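Local coordinates for type II secretion pathway related protein (Escherichia coli, PDB 3SOL) that acts as the pilotin of the type II secretion system, a lipoprotein that probably guides the secretin to the outer membrane, at residues S12-T17 and K58-I63. Numbering follows the deposited sequence.
Sequences SIVSAT and KHSDDI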
ATOM      1  N   SER A  12       0.274  -3.828   3.950  1.00 34.18           N
ATOM      2  CA  SER A  12       0.325  -2.533   4.632  1.00 33.11           C
ATOM      3  C   SER A  12       0.755  -1.400   3.714  1.00 31.29           C
ATOM      4  O   SER A  12       0.176  -0.300   3.748  1.00 29.14           O
ATOM      5  CB  SER A  12       1.261  -2.617   5.828  1.00 34.76           C
ATOM      6  OG  SER A  12       0.753  -3.558   6.762  1.00 39.06           O
ATOM      7  N   ILE A  13       1.758  -1.669   2.882  1.00 31.35           N
ATOM      8  CA  ILE A  13       2.207  -0.712   1.882  1.00 30.03           C
ATOM      9  C   ILE A  13       1.098  -0.392   0.872  1.00 28.08           C
ATOM     10  O   ILE A  13       0.865   0.777   0.545  1.00 26.57           O
ATOM     11  CB  ILE A  13       3.451  -1.232   1.142  1.00 31.98           C
ATOM     12  CG1 ILE A  13       4.656  -1.224   2.098  1.00 34.67           C
ATOM     13  CG2 ILE A  13       3.737  -0.366  -0.057  1.00 32.02           C
ATOM     14  CD1 ILE A  13       5.779  -2.173   1.711  1.00 37.40           C
ATOM     15  N   VAL A  14       0.421  -1.426   0.378  1.00 27.76           N
ATOM     16  CA  VAL A  14      -0.682  -1.247  -0.581  1.00 26.09           C
ATOM     17  C   VAL A  14      -1.882  -0.492   0.037  1.00 24.69           C
ATOM     18  O   VAL A  14      -2.450   0.391  -0.604  1.00 22.07           O
ATOM     19  CB  VAL A  14      -1.084  -2.602  -1.204  1.00 28.16           C
ATOM     20  CG1 VAL A  14      -2.414  -2.509  -1.956  1.00 26.76           C
ATOM     21  CG2 VAL A  14       0.035  -3.096  -2.138  1.00 28.73           C
ATOM     22  N   SER A  15      -2.252  -0.809   1.284  1.00 25.01           N
ATOM     23  CA  SER A  15      -3.389  -0.122   1.941  1.00 24.93           C
ATOM     24  C   SER A  15      -3.079   1.341   2.229  1.00 22.71           C
ATOM     25  O   SER A  15      -3.941   2.198   2.095  1.00 21.33           O
ATOM     26  CB  SER A  15      -3.789  -0.807   3.246  1.00 26.17           C
ATOM     27  OG  SER A  15      -2.676  -0.822   4.111  1.00 32.53           O
ATOM     28  N   ALA A  16      -1.844   1.620   2.638  1.00 22.39           N
ATOM     29  CA  ALA A  16      -1.398   2.993   2.878  1.00 21.37           C
ATOM     30  C   ALA A  16      -1.421   3.811   1.581  1.00 19.92           C
ATOM     31  O   ALA A  16      -1.776   4.993   1.575  1.00 18.28           O
ATOM     32  CB  ALA A  16       0.023   2.982   3.500  1.00 22.66           C
ATOM     33  N   THR A  17      -1.061   3.165   0.472  1.00 20.70           N
ATOM     34  CA  THR A  17      -1.057   3.813  -0.828  1.00 20.50           C
ATOM     35  C   THR A  17      -2.497   4.109  -1.255  1.00 19.36           C
ATOM     36  O   THR A  17      -2.799   5.191  -1.777  1.00 18.47           O
ATOM     37  CB  THR A  17      -0.307   2.929  -1.873  1.00 22.15           C
ATOM     38  OG1 THR A  17       1.040   2.692  -1.393  1.00 24.56           O
ATOM     39  CG2 THR A  17      -0.239   3.622  -3.182  1.00 22.81           C
ATOM     40  N   LYS A  58      -6.737  -8.654  -0.659  1.00 39.43           N
ATOM     41  CA  LYS A  58      -7.734  -8.970   0.378  1.00 40.95           C
ATOM     42  C   LYS A  58      -7.310  -8.464   1.759  1.00 39.95           C
ATOM     43  O   LYS A  58      -8.096  -7.817   2.474  1.00 39.49           O
ATOM     44  CB  LYS A  58      -8.016 -10.475   0.420  1.00 44.51           C
ATOM     45  CG  LYS A  58      -8.859 -10.959  -0.758  1.00 47.99           C
ATOM     46  CD  LYS A  58      -8.981 -12.478  -0.803  1.00 53.67           C
ATOM     47  CE  LYS A  58      -9.514 -12.947  -2.160  1.00 56.87           C
ATOM     48  NZ  LYS A  58      -9.778 -14.425  -2.231  1.00 60.94           N
ATOM     49  N   HIS A  59      -6.056  -8.723   2.120  1.00 39.73           N
ATOM     50  CA  HIS A  59      -5.526  -8.255   3.399  1.00 39.33           C
ATOM     51  C   HIS A  59      -5.459  -6.724   3.434  1.00 35.72           C
ATOM     52  O   HIS A  59      -5.741  -6.116   4.459  1.00 34.12           O
ATOM     53  CB  HIS A  59      -4.135  -8.836   3.680  1.00 41.03           C
ATOM     54  CG  HIS A  59      -3.734  -8.774   5.128  1.00 45.00           C
ATOM     55  ND1 HIS A  59      -4.474  -9.368   6.130  1.00 51.59           N
ATOM     56  CD2 HIS A  59      -2.664  -8.211   5.740  1.00 47.33           C
ATOM     57  CE1 HIS A  59      -3.889  -9.159   7.297  1.00 51.72           C
ATOM     58  NE2 HIS A  59      -2.786  -8.463   7.089  1.00 49.79           N
ATOM     59  N   SER A  60      -5.069  -6.121   2.317  1.00 33.63           N
ATOM     60  CA  SER A  60      -4.982  -4.669   2.222  1.00 31.46           C
ATOM     61  C   SER A  60      -6.348  -4.031   2.490  1.00 30.98           C
ATOM     62  O   SER A  60      -6.428  -2.991   3.165  1.00 28.87           O
ATOM     63  CB  SER A  60      -4.439  -4.241   0.855  1.00 30.17           C
ATOM     64  OG  SER A  60      -4.397  -2.824   0.749  1.00 31.69           O
ATOM     65  N   ASP A  61      -7.407  -4.659   1.975  1.00 32.43           N
ATOM     66  CA  ASP A  61      -8.794  -4.217   2.214  1.00 33.15           C
ATOM     67  C   ASP A  61      -9.114  -4.179   3.704  1.00 33.65           C
ATOM     68  O   ASP A  61      -9.719  -3.230   4.198  1.00 31.78           O
ATOM     69  CB  ASP A  61      -9.808  -5.141   1.522  1.00 35.80           C
ATOM     70  CG  ASP A  61      -9.803  -5.011  -0.003  1.00 37.23           C
ATOM     71  OD1 ASP A  61      -9.217  -4.042  -0.540  1.00 37.31           O
ATOM     72  OD2 ASP A  61     -10.407  -5.888  -0.663  1.00 41.13           O
ATOM     73  N   ASP A  62      -8.704  -5.225   4.414  1.00 35.55           N
ATOM     74  CA  ASP A  62      -8.980  -5.341   5.844  1.00 36.86           C
ATOM     75  C   ASP A  62      -8.188  -4.325   6.658  1.00 35.01           C
ATOM     76  O   ASP A  62      -8.719  -3.725   7.598  1.00 35.14           O
ATOM     77  CB  ASP A  62      -8.649  -6.748   6.321  1.00 40.15           C
ATOM     78  CG  ASP A  62      -9.609  -7.796   5.782  1.00 43.92           C
ATOM     79  OD1 ASP A  62     -10.756  -7.457   5.397  1.00 47.11           O
ATOM     80  OD2 ASP A  62      -9.209  -8.972   5.760  1.00 47.20           O
ATOM     81  N   ILE A  63      -6.924  -4.123   6.288  1.00 33.09           N
ATOM     82  CA  ILE A  63      -6.087  -3.109   6.909  1.00 30.84           C
ATOM     83  C   ILE A  63      -6.663  -1.724   6.656  1.00 28.92           C
ATOM     84  O   ILE A  63      -6.698  -0.886   7.556  1.00 27.59           O
ATOM     85  CB  ILE A  63      -4.633  -3.162   6.397  1.00 30.11           C
ATOM     86  CG1 ILE A  63      -3.957  -4.467   6.848  1.00 33.53           C
ATOM     87  CG2 ILE A  63      -3.844  -1.961   6.914  1.00 27.62           C
ATOM     88  CD1 ILE A  63      -2.673  -4.784   6.120  1.00 34.33           C
TER
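Ser15 and Ser60 face each other where helix 5-23 crosses helix 53-69 in the all-helical pilotin domain. Ser15 CA and Ser60 CA lie 4.8 Å apart. The segment axes approach to 8.2 Å. They cross at an angle of -56°. Two small serines in register permit this close helix-helix crossing.

With chi1 at 178°, the Ser60 hydroxyl swings away from its own N and across to the backbone of 12-17. Ser60 OG lies 3.0 Å from Ser15 N, but the N-H does not point at the oxygen well enough to count as a hydrogen bond. CG1 of Val14 packs beside the same hydroxyl, with Val14 CG1 to Ser60 OG at 3.4 Å. One turn on, Ile63 straddles Ser12 and Ser15. Ile63 CG2 meets Ser15 OG at 3.2 Å. Ile63 CD1 reaches Ser12 OG at 3.7 Å. Replacing Ile63 by alanine is likely to open a gap beside both serine hydroxyls, since the two methyls that cover them would be gone.

Further out, His59 NE2 hydrogen-bonds Glu8 OE2 and Asp61 OD1 forms a salt bridge with Arg18 NH1, so polar links to helix 5-23 flank the contact. Ser12 OG is bonded to Glu8 O, while the buried Ser15 OG turns back to its own helix and may donate to either Ala11 O or Ser12 O, the latter at 2.9 Å from Ser15 OG.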